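Local atomic coordinates of pyruvate kinase (Cryptosporidium parvum, PDB entry 4DRS), a protein that probably catalyses the final step of glycolysis, passing the phosphoryl group of phosphoenolpyruvate to ADP to yield pyruvate and ATP. Residues 44-49 with 465-470; 229-234 with 459-464; 282-287 with 318-323; 421-426 with 500-505; 425-430 with 449-454. One frame throughout, in Å; residues are numbered along the deposited sequence.

Contact 1 (44-49 with 465-470); sequences RKTQII and IARGVK. With SO4 (sulfate ion), chain D.
The side-chain amide of Q47 reaches two backbone carbonyls of the turn A466-V469. Q47 NE2 donates hydrogen bonds to A466 O (2.8 Å), from above that carbonyl plane, and to V469 O (3.2 Å), on a lone pair. Both acceptors sit near the plane of the amide, and OE1 is hydrogen-bonded to S71 OG, so the rotation of the group is fixed at both ends. A bend at chi2 (-76°) swings the amide over the turn. The turn is of type II, with G468 at positive phi, and G468 N donates a nearly straight 2.8 Å bond to K45 O. K45 runs on past G468, and its NZ reaches S447 O and a water shared with G468 O. Farther out, K45 CB rests on R467 CG at 3.8 Å. T46 OG1, held by E386, lies over one face of the R467 guanidinium near its rim, while R467 NH2 bonds to S356 O and V352 O. The contact joins the TIM barrel to the alpha/beta domain. Strand 47-51 is the first of the barrel, flanked by strands 72-76 and 358-361 and overlain by helix 371-386; 469-473 is an edge strand of the C-terminal sheet within this chain.

Contact 2 (229-234 with 459-464); sequences NLDFIA and VARGLK. With SO4 (sulfate ion), chain D.
At D231 the backbone leading into strand 232-235 runs past R461 and G462 in the last turn of helix 457-462; the nearest CA atoms are those of D231 and G462, 5.9 Å apart. N229, at positive phi, is the C-prime residue of the Schellman motif that ends the preceding helix, and the chain turns there before entering the strand. In the other segment K464 N is bonded back to R461 O. Between the two segments R461 and D231 form a salt bridge: R461 NH1 donates to D231 OD1 at 3.2 Å, almost straight (173°), meeting the syn lone pair of OD1 and staying in the guanidinium plane. The carboxylate is turned 43° against that plane. The aliphatic part of R461 also presses on the acid, its CD standing 3.2 Å from D231 OD1. Strand 232-235 is the fourth of the TIM barrel, and D231 sits at its N-terminal end, away from the strand ends that carry the active site in such barrels; the helix belongs to the alpha/beta domain. D231 OD2 accepts a hydrogen bond from I106 N of the neighbouring barrel strand, so the carboxylate is held from two directions. F232 points its ring at the helix end. F232 CZ lies 3.5 Å from G462 O, at the ring edge in plane, and 3.3 Å from R461 O, which approaches obliquely. D231 CB lies on one face of the F232 ring and I465 packs on the other side. R461 NH2 bonds a glycerol, while K464 NZ donates to sulfate O4 at 3.1 Å.

Contact 3 (282-287 with 318-323); sequences SICSES and NVAGKP
K322 sends its ammonium group to the end of helix 280-286, linking the C-terminal ends of two helices that lead into neighbouring strands of the TIM barrel. Helix 280-286 leads into barrel strand 289-293, and helix 306-320 into the next strand, 324-327. The longer helix ends in a Schellman motif, with G321 at positive phi as its C-prime residue, and K322 directly follows it. The hydrogen bonds all come from K322 NZ and all go to backbone carbonyls. K322 NZ is 2.8 Å from C284 O, lying in the carbonyl plane, and 2.9 Å from S287 O, approached almost head-on (C=O...N angle 162°). A third bond, from K322 NZ to S285 O at 3.3 Å, is weak. Three carbonyls thus meet the ammonium group from one side, the third weakly, and its positive charge would probably be favourable beside the carbonyls left at a helix end. Bends at chi2 (-78°) and chi4 (73°) curl the lysine chain so that the nitrogen turns in to these oxygens.

Apolar contact is slight by comparison. The SG of C284 lies 4.4 Å from A320 CB, a loose touch at the exposed margin, and the aliphatic stem of K322 passes close to the same sulfur. The end of the shorter helix has further partners of its own. R248 NH2 donates to E286 O, and V244 of helix 241-252 packs on S287. S287 closes the last turn twice over, since both its backbone N and its hydroxyl donate to I283 O. The hydroxyl bond, S287 OG to I283 O, is 2.7 Å long and comes from above the carbonyl plane; S287 OG is also hydrogen-bonded to S269 OG.

Contact 4 (421-426 with 500-505); sequences HDVNAK and GDFAIA
The ring of F502 meets V423, the two side chains crossing at about a right angle. F502 CD2 lies 3.7 Å from V423 O, which approaches the ring obliquely, and 4.1 Å from V423 CB. The carboxylate of D501 lies beside the stem of K426: D501 OD2 is 3.6 Å from K426 CG and accepts a bond from E498 N. The charged ends do not meet, with K426 NZ 5.4 Å from D501 OD1. Between these groups the backbone closes the contact: K426 N donates to F502 O at 2.9 Å, nearly straight at 168°, and one water bridges N424 O to F502 N. Next to that bond, A425 CB lies 4.1 Å from F502 CB and also meets I504 CG1. V423 holds CG2 between the backbone N and the carbonyl carbon (CG1 at chi1 -60°), which sets that methyl against F502 CB and I504 CD1. V408 and A411 of a neighbouring subunit pack on F502 and V423 respectively. Here helix 408-422 ends in a Schellman motif, N424 at positive phi, and the chain turns into strand 427-431 beside strand 502-506, a helix-to-strand connection of the alpha/beta domain at its interface with that subunit.

Contact 5 (425-430 with 449-454); sequences AKLIIT and TIIACT
Strands 427-431 and 449-454 are the two parallel strands of a beta-alpha-beta unit, joined through helix 436-443. The backbone ladder pairs I428 with I450, I429 with I451 and T430 with A452. Its bonds pass in both directions: I428 N donates to T449 O, I451 N to I428 O at 2.8 Å, T430 N to I451 O at 2.8 Å, and C453 N to T430 O, nearly straight at 177°. At the start of the pair a water takes over, donating to K426 O and accepting from T449 N. The short segments are turned 20° against each other, a modest twist.

L427, I429 and I451 lie on one face. Both methyls of L427, CD1 and CD2, reach I451 CD1, with CD2 at 3.8 Å, the two side chains crossing at a slant. Farther along, I429 CG2 touches C453 SG at 3.8 Å. On the other face T430 CG2 stands between its own backbone N and carbonyl carbon; from there it meets A452 CB at 4.0 Å and I450 CG2.

The layers above and below differ. Helix 480-493 packs on L427, I429, I451 and C453, while helix 436-443 covers I428, T430 and I450. Within the sheet, strand 502-506 flanks 427-431, and 469-473 flanks 449-454, so the pair occupies the interior.

Overall arrangement
Contacts 1 and 2 are buried and tie the TIM barrel to the alpha/beta domain. They touch each other, Q47 packing on K464 and F232 on I465, and share a sulfate. Their chemistry is polar: amide-to-carbonyl bonds in one, a salt bridge in the other. Contact 3, partly exposed, stays within the barrel and depends on one lysine; its P323 reaches I465 of contact 1. Contacts 4 and 5 belong to the C-terminal sheet and share A425 and K426. Contact 5 is the apolar, ladder-bonded interior, extended to contact 1 through K470 and to contact 4 through I504. Contact 4 lies farther out, beside a neighbouring subunit.

Contact 1 (44-49 with 465-470)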
# COMPACT_ATOMS: atom_id res chain seq x y z
N ARG A 44 14.58 -26.52 3.34
CA ARG A 44 15.37 -25.46 2.70
C ARG A 44 15.08 -25.30 1.20
O ARG A 44 14.94 -26.29 0.46
CB ARG A 44 16.86 -25.73 2.94
CG ARG A 44 17.81 -24.84 2.16
CD ARG A 44 19.26 -25.24 2.37
NE ARG A 44 19.46 -26.69 2.37
CZ ARG A 44 19.52 -27.44 1.28
NH1 ARG A 44 19.40 -26.91 0.07
NH2 ARG A 44 19.71 -28.74 1.40
N LYS A 45 14.99 -24.05 0.75
CA LYS A 45 14.69 -23.74 -0.65
C LYS A 45 15.93 -23.37 -1.44
O LYS A 45 16.09 -23.77 -2.59
CB LYS A 45 13.66 -22.62 -0.74
CG LYS A 45 12.28 -23.01 -0.25
CD LYS A 45 11.35 -21.81 -0.21
CE LYS A 45 10.04 -22.16 0.47
NZ LYS A 45 9.41 -23.35 -0.16
N THR A 46 16.81 -22.60 -0.81
CA THR A 46 18.05 -22.18 -1.43
C THR A 46 18.94 -23.38 -1.73
O THR A 46 19.20 -24.22 -0.86
CB THR A 46 18.80 -21.16 -0.56
OG1 THR A 46 17.90 -20.12 -0.18
CG2 THR A 46 19.99 -20.55 -1.32
N GLN A 47 19.39 -23.46 -2.98
CA GLN A 47 20.23 -24.56 -3.43
C GLN A 47 21.67 -24.36 -2.95
O GLN A 47 22.12 -23.23 -2.74
CB GLN A 47 20.18 -24.67 -4.95
CG GLN A 47 18.78 -24.80 -5.53
CD GLN A 47 18.16 -26.19 -5.36
OE1 GLN A 47 18.70 -27.05 -4.66
NE2 GLN A 47 17.02 -26.41 -6.01
N ILE A 48 22.38 -25.47 -2.78
CA ILE A 48 23.75 -25.43 -2.29
C ILE A 48 24.71 -26.07 -3.28
O ILE A 48 24.54 -27.23 -3.66
CB ILE A 48 23.88 -26.11 -0.90
CG1 ILE A 48 23.13 -25.31 0.16
CG2 ILE A 48 25.35 -26.27 -0.52
CD1 ILE A 48 23.09 -25.97 1.53
N ILE A 49 25.70 -25.28 -3.70
CA ILE A 49 26.79 -25.76 -4.54
C ILE A 49 28.02 -26.03 -3.68
O ILE A 49 28.40 -25.19 -2.86
CB ILE A 49 27.14 -24.74 -5.65
CG1 ILE A 49 25.93 -24.45 -6.53
CG2 ILE A 49 28.31 -25.25 -6.50
CD1 ILE A 49 26.17 -23.41 -7.61
N ILE A 465 19.77 -25.44 -9.67
CA ILE A 465 20.17 -24.07 -9.35
C ILE A 465 18.96 -23.13 -9.15
O ILE A 465 19.13 -21.93 -8.90
CB ILE A 465 21.13 -23.46 -10.39
CG1 ILE A 465 20.56 -23.63 -11.81
CG2 ILE A 465 22.53 -24.06 -10.24
CD1 ILE A 465 21.13 -22.65 -12.81
N ALA A 466 17.75 -23.68 -9.27
CA ALA A 466 16.53 -22.90 -9.08
C ALA A 466 16.01 -23.05 -7.66
O ALA A 466 15.80 -24.17 -7.18
CB ALA A 466 15.47 -23.33 -10.09
N ARG A 467 15.79 -21.92 -6.98
CA ARG A 467 15.35 -21.93 -5.59
C ARG A 467 14.01 -22.65 -5.41
O ARG A 467 13.06 -22.45 -6.19
CB ARG A 467 15.24 -20.51 -5.03
CG ARG A 467 15.00 -20.48 -3.53
CD ARG A 467 14.52 -19.14 -3.03
NE ARG A 467 15.63 -18.23 -2.78
CZ ARG A 467 15.58 -17.19 -1.96
NH1 ARG A 467 14.47 -16.92 -1.28
NH2 ARG A 467 16.64 -16.41 -1.80
N GLY A 468 13.96 -23.50 -4.39
CA GLY A 468 12.74 -24.18 -3.97
C GLY A 468 12.23 -25.26 -4.89
O GLY A 468 11.07 -25.67 -4.77
N VAL A 469 13.06 -25.73 -5.81
CA VAL A 469 12.65 -26.76 -6.76
C VAL A 469 13.22 -28.13 -6.39
O VAL A 469 14.43 -28.33 -6.33
CB VAL A 469 13.00 -26.39 -8.22
CG1 VAL A 469 12.52 -27.47 -9.18
CG2 VAL A 469 12.40 -25.05 -8.60
N LYS A 470 12.32 -29.07 -6.11
CA LYS A 470 12.68 -30.46 -5.94
C LYS A 470 12.17 -31.19 -7.18
O LYS A 470 11.14 -30.80 -7.74
CB LYS A 470 12.06 -31.03 -4.67
CG LYS A 470 12.34 -32.51 -4.43
CD LYS A 470 11.78 -33.00 -3.10
CE LYS A 470 12.13 -34.47 -2.86
NZ LYS A 470 13.57 -34.70 -2.51
S SO4 D . 15.93 -33.26 -5.07
O1 SO4 D . 15.04 -34.43 -4.89
O2 SO4 D . 15.63 -32.23 -4.04
O3 SO4 D . 17.34 -33.72 -4.91
O4 SO4 D . 15.71 -32.69 -6.42
O HOH W 1 9.53 -23.18 -3.36

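Contact 2 (229-234 with 459-464)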
# COMPACT_ATOMS: atom_id res chain seq x y z
N ASN A 229 28.59 -34.81 -20.76
CA ASN A 229 27.20 -34.42 -20.52
C ASN A 229 26.99 -33.72 -19.16
O ASN A 229 26.09 -34.07 -18.39
CB ASN A 229 26.30 -35.65 -20.66
CG ASN A 229 24.83 -35.30 -20.82
OD1 ASN A 229 24.49 -34.19 -21.20
ND2 ASN A 229 23.96 -36.26 -20.53
N LEU A 230 27.82 -32.73 -18.86
CA LEU A 230 27.67 -31.94 -17.64
C LEU A 230 26.48 -30.97 -17.73
O LEU A 230 25.91 -30.78 -18.80
CB LEU A 230 28.98 -31.22 -17.28
CG LEU A 230 29.99 -32.00 -16.42
CD1 LEU A 230 30.50 -33.25 -17.11
CD2 LEU A 230 31.16 -31.12 -15.99
N ASP A 231 26.12 -30.36 -16.61
CA ASP A 231 24.89 -29.56 -16.54
C ASP A 231 25.10 -28.05 -16.56
O ASP A 231 24.23 -27.31 -17.03
CB ASP A 231 24.10 -29.97 -15.30
CG ASP A 231 23.97 -31.47 -15.19
OD1 ASP A 231 23.25 -32.07 -16.02
OD2 ASP A 231 24.59 -32.05 -14.27
N PHE A 232 26.24 -27.60 -16.07
CA PHE A 232 26.54 -26.17 -16.00
C PHE A 232 27.98 -25.87 -16.40
O PHE A 232 28.89 -26.65 -16.11
CB PHE A 232 26.27 -25.63 -14.58
CG PHE A 232 24.95 -26.05 -14.00
CD1 PHE A 232 23.78 -25.38 -14.36
CD2 PHE A 232 24.87 -27.10 -13.11
CE1 PHE A 232 22.55 -25.78 -13.84
CE2 PHE A 232 23.65 -27.50 -12.58
CZ PHE A 232 22.49 -26.83 -12.94
N ILE A 233 28.15 -24.73 -17.06
CA ILE A 233 29.46 -24.17 -17.32
C ILE A 233 29.51 -22.82 -16.59
O ILE A 233 28.82 -21.87 -16.98
CB ILE A 233 29.73 -23.95 -18.83
CG1 ILE A 233 29.71 -25.29 -19.59
CG2 ILE A 233 31.07 -23.26 -19.04
CD1 ILE A 233 29.63 -25.15 -21.09
N ALA A 234 30.31 -22.75 -15.53
CA ALA A 234 30.55 -21.49 -14.84
C ALA A 234 31.69 -20.80 -15.55
O ALA A 234 32.85 -21.20 -15.44
CB ALA A 234 30.87 -21.72 -13.37
N VAL A 459 16.98 -32.46 -17.41
CA VAL A 459 16.10 -31.38 -16.97
C VAL A 459 16.13 -31.25 -15.45
O VAL A 459 16.25 -30.14 -14.92
CB VAL A 459 14.65 -31.59 -17.49
CG1 VAL A 459 13.67 -30.64 -16.79
CG2 VAL A 459 14.60 -31.39 -19.00
N ALA A 460 16.04 -32.37 -14.75
CA ALA A 460 16.10 -32.38 -13.29
C ALA A 460 17.42 -31.78 -12.76
O ALA A 460 17.41 -30.97 -11.83
CB ALA A 460 15.88 -33.78 -12.74
N ARG A 461 18.55 -32.17 -13.35
CA ARG A 461 19.85 -31.64 -12.92
C ARG A 461 19.96 -30.15 -13.19
O ARG A 461 20.57 -29.41 -12.41
CB ARG A 461 21.00 -32.35 -13.62
CG ARG A 461 21.16 -33.82 -13.28
CD ARG A 461 22.28 -34.42 -14.12
NE ARG A 461 21.80 -35.64 -14.75
CZ ARG A 461 21.78 -35.88 -16.05
NH1 ARG A 461 22.24 -34.99 -16.93
NH2 ARG A 461 21.30 -37.03 -16.48
N GLY A 462 19.38 -29.71 -14.31
CA GLY A 462 19.40 -28.31 -14.69
C GLY A 462 18.68 -27.45 -13.66
O GLY A 462 19.06 -26.30 -13.43
N LEU A 463 17.66 -28.03 -13.03
CA LEU A 463 16.83 -27.32 -12.06
C LEU A 463 17.46 -27.21 -10.67
O LEU A 463 16.86 -26.63 -9.76
CB LEU A 463 15.45 -27.97 -11.96
CG LEU A 463 14.46 -27.72 -13.11
CD1 LEU A 463 13.27 -28.66 -12.98
CD2 LEU A 463 13.99 -26.27 -13.16
N LYS A 464 18.66 -27.76 -10.51
CA LYS A 464 19.31 -27.78 -9.21
C LYS A 464 19.90 -26.43 -8.80
O LYS A 464 20.44 -26.30 -7.70
CB LYS A 464 20.35 -28.90 -9.12
CG LYS A 464 19.76 -30.31 -9.21
CD LYS A 464 18.42 -30.47 -8.49
CE LYS A 464 18.56 -30.40 -6.97
NZ LYS A 464 17.26 -30.00 -6.33
S SO4 D . 15.93 -33.26 -5.07
O1 SO4 D . 15.04 -34.43 -4.89
O2 SO4 D . 15.63 -32.23 -4.04
O3 SO4 D . 17.34 -33.72 -4.91
O4 SO4 D . 15.71 -32.69 -6.42

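Contact 3 (282-287 with 318-323)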
# COMPACT_ATOMS: atom_id res chain seq x y z
N SER A 282 23.77 -6.68 -20.06
CA SER A 282 24.04 -7.43 -21.27
C SER A 282 24.39 -8.89 -20.96
O SER A 282 23.82 -9.81 -21.55
CB SER A 282 25.17 -6.74 -22.04
OG SER A 282 25.68 -7.54 -23.09
N ILE A 283 25.29 -9.09 -20.00
CA ILE A 283 25.73 -10.42 -19.61
C ILE A 283 24.57 -11.24 -19.04
O ILE A 283 24.34 -12.38 -19.46
CB ILE A 283 26.90 -10.33 -18.60
CG1 ILE A 283 28.10 -9.63 -19.24
CG2 ILE A 283 27.29 -11.72 -18.11
CD1 ILE A 283 29.11 -9.08 -18.27
N CYS A 284 23.84 -10.65 -18.09
CA CYS A 284 22.68 -11.28 -17.47
C CYS A 284 21.62 -11.66 -18.50
O CYS A 284 21.06 -12.75 -18.45
CB CYS A 284 22.08 -10.34 -16.42
SG CYS A 284 20.60 -10.98 -15.60
N SER A 285 21.36 -10.75 -19.43
CA SER A 285 20.39 -10.97 -20.51
C SER A 285 20.79 -12.12 -21.45
O SER A 285 19.94 -12.83 -21.96
CB SER A 285 20.21 -9.67 -21.29
OG SER A 285 19.37 -9.85 -22.41
N GLU A 286 22.10 -12.28 -21.68
CA GLU A 286 22.60 -13.34 -22.56
C GLU A 286 22.70 -14.71 -21.88
O GLU A 286 22.58 -15.74 -22.53
CB GLU A 286 23.98 -12.97 -23.13
CG GLU A 286 24.04 -11.63 -23.86
CD GLU A 286 23.74 -11.74 -25.34
OE1 GLU A 286 22.62 -12.16 -25.71
OE2 GLU A 286 24.63 -11.38 -26.14
N SER A 287 22.93 -14.71 -20.57
CA SER A 287 23.27 -15.93 -19.84
C SER A 287 22.05 -16.70 -19.34
O SER A 287 20.94 -16.19 -19.36
CB SER A 287 24.21 -15.60 -18.67
OG SER A 287 25.34 -14.87 -19.12
N ASN A 318 16.72 -11.50 -9.91
CA ASN A 318 15.37 -11.83 -9.43
C ASN A 318 14.28 -11.30 -10.37
O ASN A 318 13.35 -12.03 -10.72
CB ASN A 318 15.14 -11.29 -8.01
CG ASN A 318 15.95 -12.03 -6.94
OD1 ASN A 318 15.91 -11.65 -5.77
ND2 ASN A 318 16.69 -13.07 -7.33
N VAL A 319 14.42 -10.04 -10.78
CA VAL A 319 13.47 -9.39 -11.70
C VAL A 319 13.49 -10.05 -13.08
O VAL A 319 12.44 -10.22 -13.71
CB VAL A 319 13.75 -7.87 -11.82
CG1 VAL A 319 12.96 -7.24 -12.96
CG2 VAL A 319 13.45 -7.15 -10.51
N ALA A 320 14.68 -10.43 -13.55
CA ALA A 320 14.82 -11.09 -14.85
C ALA A 320 14.43 -12.57 -14.79
O ALA A 320 14.27 -13.20 -15.84
CB ALA A 320 16.24 -10.94 -15.38
N GLY A 321 14.27 -13.11 -13.59
CA GLY A 321 13.98 -14.53 -13.42
C GLY A 321 15.14 -15.42 -13.84
O GLY A 321 14.93 -16.54 -14.30
N LYS A 322 16.37 -14.91 -13.70
CA LYS A 322 17.57 -15.69 -13.95
C LYS A 322 18.16 -16.13 -12.61
O LYS A 322 18.32 -15.31 -11.71
CB LYS A 322 18.62 -14.88 -14.73
CG LYS A 322 18.23 -14.47 -16.14
CD LYS A 322 18.38 -15.61 -17.13
CE LYS A 322 17.88 -15.22 -18.51
NZ LYS A 322 18.82 -14.28 -19.19
N PRO A 323 18.50 -17.43 -12.48
CA PRO A 323 19.08 -17.92 -11.22
C PRO A 323 20.39 -17.19 -10.91
O PRO A 323 21.18 -16.93 -11.82
CB PRO A 323 19.37 -19.40 -11.49
CG PRO A 323 18.59 -19.74 -12.72
CD PRO A 323 18.43 -18.48 -13.51

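Contact 4 (421-426 with 500-505)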
# COMPACT_ATOMS: atom_id res chain seq x y z
N HIS A 421 -1.43 -19.88 -2.35
CA HIS A 421 -1.61 -18.98 -1.22
C HIS A 421 -3.04 -18.93 -0.77
O HIS A 421 -3.33 -19.03 0.42
CB HIS A 421 -1.09 -17.59 -1.56
CG HIS A 421 -1.33 -16.57 -0.49
ND1 HIS A 421 -0.60 -16.53 0.64
CD2 HIS A 421 -2.26 -15.54 -0.40
CE1 HIS A 421 -1.04 -15.52 1.42
NE2 HIS A 421 -2.06 -14.91 0.78
N ASP A 422 -3.95 -18.78 -1.73
CA ASP A 422 -5.37 -18.62 -1.45
C ASP A 422 -6.03 -19.85 -0.81
O ASP A 422 -6.96 -19.70 -0.02
CB ASP A 422 -6.14 -18.21 -2.71
CG ASP A 422 -5.89 -16.75 -3.10
OD1 ASP A 422 -5.56 -15.94 -2.21
OD2 ASP A 422 -6.04 -16.42 -4.29
N VAL A 423 -5.57 -21.05 -1.15
CA VAL A 423 -6.12 -22.27 -0.52
C VAL A 423 -5.21 -22.84 0.56
O VAL A 423 -5.53 -23.87 1.15
CB VAL A 423 -6.46 -23.38 -1.54
CG1 VAL A 423 -7.50 -22.90 -2.54
CG2 VAL A 423 -5.21 -23.91 -2.24
N ASN A 424 -4.09 -22.16 0.81
CA ASN A 424 -3.09 -22.62 1.78
C ASN A 424 -2.53 -24.00 1.42
O ASN A 424 -2.42 -24.89 2.28
CB ASN A 424 -3.66 -22.58 3.20
CG ASN A 424 -2.59 -22.75 4.27
OD1 ASN A 424 -1.54 -22.11 4.22
ND2 ASN A 424 -2.87 -23.60 5.24
N ALA A 425 -2.18 -24.17 0.15
CA ALA A 425 -1.62 -25.42 -0.37
C ALA A 425 -0.23 -25.68 0.20
O ALA A 425 0.45 -24.75 0.66
CB ALA A 425 -1.57 -25.39 -1.88
N LYS A 426 0.19 -26.94 0.17
CA LYS A 426 1.49 -27.33 0.70
C LYS A 426 2.52 -27.53 -0.39
O LYS A 426 3.73 -27.43 -0.14
CB LYS A 426 1.37 -28.59 1.56
CG LYS A 426 0.35 -28.50 2.69
CD LYS A 426 0.66 -27.38 3.68
CE LYS A 426 -0.39 -27.30 4.77
NZ LYS A 426 -0.16 -26.13 5.67
N GLY A 500 -5.59 -34.83 2.79
CA GLY A 500 -6.48 -33.69 2.99
C GLY A 500 -5.88 -32.34 2.61
O GLY A 500 -6.62 -31.36 2.45
N ASP A 501 -4.56 -32.28 2.48
CA ASP A 501 -3.86 -31.06 2.07
C ASP A 501 -4.03 -30.79 0.57
O ASP A 501 -4.17 -31.71 -0.23
CB ASP A 501 -2.37 -31.13 2.41
CG ASP A 501 -2.09 -31.05 3.90
OD1 ASP A 501 -2.97 -30.59 4.66
OD2 ASP A 501 -0.97 -31.44 4.31
N PHE A 502 -4.01 -29.51 0.21
CA PHE A 502 -4.10 -29.11 -1.19
C PHE A 502 -2.74 -29.02 -1.85
O PHE A 502 -1.73 -28.70 -1.21
CB PHE A 502 -4.83 -27.77 -1.33
CG PHE A 502 -6.30 -27.83 -1.00
CD1 PHE A 502 -7.18 -28.57 -1.79
CD2 PHE A 502 -6.80 -27.14 0.10
CE1 PHE A 502 -8.53 -28.63 -1.48
CE2 PHE A 502 -8.16 -27.19 0.41
CZ PHE A 502 -9.02 -27.93 -0.38
N ALA A 503 -2.72 -29.32 -3.15
CA ALA A 503 -1.57 -29.08 -4.00
C ALA A 503 -2.04 -28.45 -5.30
O ALA A 503 -3.14 -28.76 -5.78
CB ALA A 503 -0.82 -30.38 -4.27
N ILE A 504 -1.23 -27.56 -5.85
CA ILE A 504 -1.49 -27.00 -7.16
C ILE A 504 -0.76 -27.85 -8.19
O ILE A 504 0.45 -28.06 -8.08
CB ILE A 504 -1.04 -25.53 -7.28
CG1 ILE A 504 -1.56 -24.68 -6.11
CG2 ILE A 504 -1.42 -24.93 -8.63
CD1 ILE A 504 -3.06 -24.59 -5.98
N ALA A 505 -1.49 -28.34 -9.18
CA ALA A 505 -0.90 -29.07 -10.29
C ALA A 505 -0.85 -28.19 -11.53
O ALA A 505 -1.86 -27.61 -11.93
CB ALA A 505 -1.67 -30.35 -10.56
O HOH W 2 -3.70 -27.44 2.19

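Contact 5 (425-430 with 449-454)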
# COMPACT_ATOMS: atom_id res chain seq x y z
N ALA A 425 -2.18 -24.17 0.15
CA ALA A 425 -1.62 -25.42 -0.37
C ALA A 425 -0.23 -25.68 0.20
O ALA A 425 0.45 -24.75 0.66
CB ALA A 425 -1.57 -25.39 -1.88
N LYS A 426 0.19 -26.94 0.17
CA LYS A 426 1.49 -27.33 0.70
C LYS A 426 2.52 -27.53 -0.39
O LYS A 426 3.73 -27.43 -0.14
CB LYS A 426 1.37 -28.59 1.56
CG LYS A 426 0.35 -28.50 2.69
CD LYS A 426 0.66 -27.38 3.68
CE LYS A 426 -0.39 -27.30 4.77
NZ LYS A 426 -0.16 -26.13 5.67
N LEU A 427 2.06 -27.81 -1.61
CA LEU A 427 2.95 -28.07 -2.74
C LEU A 427 2.46 -27.47 -4.05
O LEU A 427 1.25 -27.35 -4.27
CB LEU A 427 3.14 -29.58 -2.94
CG LEU A 427 3.85 -30.43 -1.89
CD1 LEU A 427 3.64 -31.88 -2.23
CD2 LEU A 427 5.33 -30.10 -1.78
N ILE A 428 3.41 -27.11 -4.90
CA ILE A 428 3.12 -26.79 -6.29
C ILE A 428 3.83 -27.83 -7.16
O ILE A 428 5.06 -27.86 -7.22
CB ILE A 428 3.58 -25.36 -6.68
CG1 ILE A 428 2.92 -24.32 -5.76
CG2 ILE A 428 3.25 -25.08 -8.14
CD1 ILE A 428 3.42 -22.90 -5.96
N ILE A 429 3.04 -28.68 -7.82
CA ILE A 429 3.58 -29.73 -8.68
C ILE A 429 3.48 -29.30 -10.14
O ILE A 429 2.41 -28.90 -10.60
CB ILE A 429 2.88 -31.08 -8.46
CG1 ILE A 429 2.93 -31.47 -6.98
CG2 ILE A 429 3.51 -32.17 -9.32
CD1 ILE A 429 2.01 -32.63 -6.62
N THR A 430 4.60 -29.39 -10.86
CA THR A 430 4.62 -29.02 -12.27
C THR A 430 5.14 -30.15 -13.17
O THR A 430 6.22 -30.69 -12.95
CB THR A 430 5.38 -27.69 -12.53
OG1 THR A 430 5.35 -27.37 -13.92
CG2 THR A 430 6.84 -27.78 -12.07
N THR A 449 6.93 -25.63 -1.47
CA THR A 449 7.96 -26.33 -2.23
C THR A 449 7.43 -26.64 -3.63
O THR A 449 6.26 -27.00 -3.79
CB THR A 449 8.42 -27.62 -1.50
OG1 THR A 449 9.26 -27.26 -0.40
CG2 THR A 449 9.20 -28.55 -2.43
N ILE A 450 8.28 -26.46 -4.63
CA ILE A 450 7.94 -26.76 -6.01
C ILE A 450 8.48 -28.13 -6.39
O ILE A 450 9.69 -28.38 -6.30
CB ILE A 450 8.51 -25.71 -6.99
CG1 ILE A 450 8.17 -24.29 -6.55
CG2 ILE A 450 8.00 -25.97 -8.41
CD1 ILE A 450 9.15 -23.25 -7.06
N ILE A 451 7.58 -29.02 -6.81
CA ILE A 451 7.98 -30.35 -7.26
C ILE A 451 7.85 -30.44 -8.77
O ILE A 451 6.74 -30.35 -9.31
CB ILE A 451 7.17 -31.46 -6.55
CG1 ILE A 451 7.46 -31.43 -5.04
CG2 ILE A 451 7.50 -32.83 -7.15
CD1 ILE A 451 6.80 -32.53 -4.23
N ALA A 452 8.99 -30.60 -9.45
CA ALA A 452 9.04 -30.69 -10.90
C ALA A 452 9.11 -32.14 -11.37
O ALA A 452 10.04 -32.87 -11.01
CB ALA A 452 10.22 -29.91 -11.44
N CYS A 453 8.13 -32.54 -12.18
CA CYS A 453 8.05 -33.90 -12.71
C CYS A 453 8.42 -33.93 -14.17
O CYS A 453 7.78 -33.28 -15.00
CB CYS A 453 6.64 -34.47 -12.54
SG CYS A 453 6.07 -34.50 -10.83
N THR A 454 9.44 -34.71 -14.48
CA THR A 454 9.97 -34.79 -15.84
C THR A 454 10.43 -36.22 -16.13
O THR A 454 10.68 -37.00 -15.21
CB THR A 454 11.12 -33.78 -16.06
OG1 THR A 454 11.57 -33.84 -17.42
CG2 THR A 454 12.30 -34.05 -15.12
O HOH W 3 6.34 -26.53 1.27